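Local coordinates for protein alpha-rhamnosidase (Dictyoglomus thermophilum, PDB 6I60) that probably hydrolyses terminal non-reducing alpha-L-rhamnose residues of alpha-L-rhamnosides, at residues Phe368-Gly374 / Ile453-His459. Numbering follows the deposited sequence.
Sequences FGQNYTG and IEGKVVH
Tyr372 holds CG between its backbone N and carbonyl carbon (chi1 67°), which carries the ring to Gly455 and Val457, whereas Phe368, with CG anti to its carbonyl carbon (chi1 -81°), sends its ring to Ile453. The two aromatics illustrate how a glycine in a strand admits bulky neighbours: Tyr372 OH lies 3.4 Å from Gly455 CA and also sits over one face of the Phe368 ring, toward its rim. Phe368 CZ meets Ile453 CG2 at 3.6 Å, the side chains crossing at about a right angle, while Tyr372 CD2 packs on Val457 CG2 at 3.7 Å. With an alanine in place of Tyr372, Val457 CG2 and the Phe368 face would probably lose their partner and a gap would open beside Gly455. Beyond the rings, Thr373 grips Val458 twice: Thr373 O accepts the N-H of Val458, N to O 2.9 Å, and Thr373 OG1 donates to Val458 O at 3.2 Å. Gly374 then pairs with Val457 as an antiparallel non-hydrogen-bonded bridge. Here the chain turns a corner, passing from the 371-373/434-436 pair into the antiparallel sheet of 375-380 and 453-458, consistent with a concanavalin-like beta-sandwich domain.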
ATOM      1  N   PHE A 368      11.316  22.193   0.417  1.00 48.63           N
ATOM      2  CA  PHE A 368      11.575  21.097   1.338  1.00 45.81           C
ATOM      3  C   PHE A 368      12.603  20.105   0.811  1.00 44.52           C
ATOM      4  O   PHE A 368      12.981  19.185   1.542  1.00 44.34           O
ATOM      5  CB  PHE A 368      10.271  20.362   1.660  1.00 41.46           C
ATOM      6  CG  PHE A 368       9.443  21.035   2.713  1.00 44.93           C
ATOM      7  CD1 PHE A 368       9.786  20.937   4.049  1.00 49.83           C
ATOM      8  CD2 PHE A 368       8.322  21.771   2.365  1.00 51.29           C
ATOM      9  CE1 PHE A 368       9.025  21.555   5.023  1.00 46.42           C
ATOM     10  CE2 PHE A 368       7.557  22.392   3.335  1.00 48.29           C
ATOM     11  CZ  PHE A 368       7.909  22.284   4.665  1.00 44.02           C
ATOM     12  N   GLY A 369      13.059  20.269  -0.431  1.00 41.12           N
ATOM     13  CA  GLY A 369      14.041  19.379  -1.013  1.00 42.58           C
ATOM     14  C   GLY A 369      13.527  18.015  -1.417  1.00 48.74           C
ATOM     15  O   GLY A 369      14.324  17.179  -1.857  1.00 41.89           O
ATOM     16  N   GLN A 370      12.227  17.762  -1.289  1.00 51.76           N
ATOM     17  CA  GLN A 370      11.671  16.456  -1.607  1.00 45.35           C
ATOM     18  C   GLN A 370      10.185  16.615  -1.886  1.00 48.27           C
ATOM     19  O   GLN A 370       9.487  17.333  -1.165  1.00 47.41           O
ATOM     20  CB  GLN A 370      11.903  15.462  -0.461  1.00 48.56           C
ATOM     21  CG  GLN A 370      11.098  14.174  -0.567  1.00 47.11           C
ATOM     22  CD  GLN A 370      11.680  13.210  -1.576  1.00 49.82           C
ATOM     23  OE1 GLN A 370      12.887  12.968  -1.597  1.00 50.57           O
ATOM     24  NE2 GLN A 370      10.823  12.654  -2.428  1.00 47.35           N
ATOM     25  N   ASN A 371       9.717  15.955  -2.942  1.00 45.78           N
ATOM     26  CA  ASN A 371       8.296  15.917  -3.269  1.00 45.82           C
ATOM     27  C   ASN A 371       7.621  14.877  -2.380  1.00 52.67           C
ATOM     28  O   ASN A 371       7.808  13.670  -2.570  1.00 50.56           O
ATOM     29  CB  ASN A 371       8.106  15.592  -4.748  1.00 47.95           C
ATOM     30  CG  ASN A 371       6.703  15.886  -5.237  1.00 47.55           C
ATOM     31  OD1 ASN A 371       5.770  16.030  -4.447  1.00 53.83           O
ATOM     32  ND2 ASN A 371       6.545  15.968  -6.551  1.00 45.76           N
ATOM     33  N   TYR A 372       6.839  15.340  -1.406  1.00 45.98           N
ATOM     34  CA  TYR A 372       6.169  14.437  -0.477  1.00 51.17           C
ATOM     35  C   TYR A 372       4.680  14.745  -0.410  1.00 54.53           C
ATOM     36  O   TYR A 372       4.161  15.509  -1.231  1.00 54.02           O
ATOM     37  CB  TYR A 372       6.801  14.526   0.916  1.00 48.33           C
ATOM     38  CG  TYR A 372       6.598  15.850   1.620  1.00 52.65           C
ATOM     39  CD1 TYR A 372       7.218  17.008   1.163  1.00 48.97           C
ATOM     40  CD2 TYR A 372       5.797  15.941   2.751  1.00 49.95           C
ATOM     41  CE1 TYR A 372       7.037  18.220   1.805  1.00 48.41           C
ATOM     42  CE2 TYR A 372       5.612  17.148   3.404  1.00 48.33           C
ATOM     43  CZ  TYR A 372       6.234  18.284   2.925  1.00 51.04           C
ATOM     44  OH  TYR A 372       6.055  19.487   3.570  1.00 49.92           O
ATOM     45  N   THR A 373       3.981  14.155   0.559  1.00 54.81           N
ATOM     46  CA  THR A 373       2.540  14.309   0.680  1.00 56.32           C
ATOM     47  C   THR A 373       2.166  14.669   2.108  1.00 53.80           C
ATOM     48  O   THR A 373       2.842  14.281   3.066  1.00 50.03           O
ATOM     49  CB  THR A 373       1.796  13.035   0.271  1.00 54.70           C
ATOM     50  OG1 THR A 373       2.394  11.901   0.912  1.00 65.73           O
ATOM     51  CG2 THR A 373       1.865  12.854  -1.223  1.00 47.40           C
ATOM     52  N   GLY A 374       1.065  15.404   2.238  1.00 49.78           N
ATOM     53  CA  GLY A 374       0.590  15.839   3.533  1.00 49.37           C
ATOM     54  C   GLY A 374       0.267  17.317   3.572  1.00 46.48           C
ATOM     55  O   GLY A 374      -0.322  17.859   2.632  1.00 44.04           O
ATOM     56  N   ILE A 453       7.860  27.092   9.694  1.00 58.30           N
ATOM     57  CA  ILE A 453       7.216  26.168   8.768  1.00 56.14           C
ATOM     58  C   ILE A 453       7.661  24.757   9.126  1.00 58.98           C
ATOM     59  O   ILE A 453       8.859  24.503   9.289  1.00 68.19           O
ATOM     60  CB  ILE A 453       7.560  26.501   7.303  1.00 60.48           C
ATOM     61  CG1 ILE A 453       6.789  27.737   6.842  1.00 55.82           C
ATOM     62  CG2 ILE A 453       7.254  25.325   6.394  1.00 58.63           C
ATOM     63  CD1 ILE A 453       5.343  27.736   7.267  1.00 62.85           C
ATOM     64  N   GLU A 454       6.697  23.847   9.259  1.00 54.62           N
ATOM     65  CA  GLU A 454       6.971  22.456   9.604  1.00 53.94           C
ATOM     66  C   GLU A 454       6.160  21.561   8.679  1.00 56.28           C
ATOM     67  O   GLU A 454       4.927  21.541   8.756  1.00 58.70           O
ATOM     68  CB  GLU A 454       6.635  22.173  11.069  1.00 55.31           C
ATOM     69  CG  GLU A 454       7.839  22.168  11.994  1.00 61.21           C
ATOM     70  CD  GLU A 454       7.448  22.052  13.453  1.00 68.55           C
ATOM     71  OE1 GLU A 454       6.660  21.142  13.788  1.00 71.19           O
ATOM     72  OE2 GLU A 454       7.925  22.874  14.266  1.00 74.79           O
ATOM     73  N   GLY A 455       6.846  20.824   7.810  1.00 50.73           N
ATOM     74  CA  GLY A 455       6.161  19.917   6.906  1.00 44.14           C
ATOM     75  C   GLY A 455       5.752  18.635   7.612  1.00 49.90           C
ATOM     76  O   GLY A 455       6.512  18.056   8.388  1.00 50.84           O
ATOM     77  N   LYS A 456       4.529  18.195   7.334  1.00 52.50           N
ATOM     78  CA  LYS A 456       3.975  16.974   7.913  1.00 51.41           C
ATOM     79  C   LYS A 456       3.791  15.951   6.797  1.00 46.83           C
ATOM     80  O   LYS A 456       2.981  16.156   5.888  1.00 47.42           O
ATOM     81  CB  LYS A 456       2.656  17.260   8.629  1.00 52.28           C
ATOM     82  CG  LYS A 456       2.790  18.190   9.831  1.00 60.17           C
ATOM     83  CD  LYS A 456       3.717  17.606  10.892  1.00 63.37           C
ATOM     84  CE  LYS A 456       3.737  18.464  12.147  1.00 56.45           C
ATOM     85  NZ  LYS A 456       2.706  18.024  13.130  1.00 61.21           N
ATOM     86  N   VAL A 457       4.549  14.860   6.865  1.00 46.71           N
ATOM     87  CA  VAL A 457       4.416  13.766   5.907  1.00 50.35           C
ATOM     88  C   VAL A 457       3.230  12.906   6.324  1.00 51.15           C
ATOM     89  O   VAL A 457       3.197  12.375   7.439  1.00 49.42           O
ATOM     90  CB  VAL A 457       5.706  12.936   5.830  1.00 49.21           C
ATOM     91  CG1 VAL A 457       5.580  11.856   4.774  1.00 43.15           C
ATOM     92  CG2 VAL A 457       6.893  13.835   5.530  1.00 57.52           C
ATOM     93  N   VAL A 458       2.251  12.773   5.433  1.00 49.10           N
ATOM     94  CA  VAL A 458       0.982  12.133   5.754  1.00 48.55           C
ATOM     95  C   VAL A 458       0.680  11.088   4.689  1.00 46.66           C
ATOM     96  O   VAL A 458       0.579  11.421   3.502  1.00 49.50           O
ATOM     97  CB  VAL A 458      -0.164  13.153   5.848  1.00 47.97           C
ATOM     98  CG1 VAL A 458      -1.506  12.443   5.903  1.00 53.82           C
ATOM     99  CG2 VAL A 458       0.023  14.056   7.059  1.00 45.28           C
ATOM    100  N   HIS A 459       0.534   9.835   5.112  1.00 46.71           N
ATOM    101  CA  HIS A 459       0.160   8.729   4.235  1.00 48.53           C
ATOM    102  C   HIS A 459      -0.130   7.514   5.111  1.00 43.43           C
ATOM    103  O   HIS A 459      -0.035   7.573   6.341  1.00 44.14           O
ATOM    104  CB  HIS A 459       1.250   8.424   3.207  1.00 42.75           C
ATOM    105  CG  HIS A 459       2.593   8.152   3.809  1.00 48.11           C
ATOM    106  ND1 HIS A 459       3.579   9.112   3.891  1.00 51.25           N
ATOM    107  CD2 HIS A 459       3.115   7.029   4.357  1.00 48.98           C
ATOM    108  CE1 HIS A 459       4.650   8.591   4.464  1.00 51.51           C
ATOM    109  NE2 HIS A 459       4.394   7.329   4.756  1.00 47.43           N
TER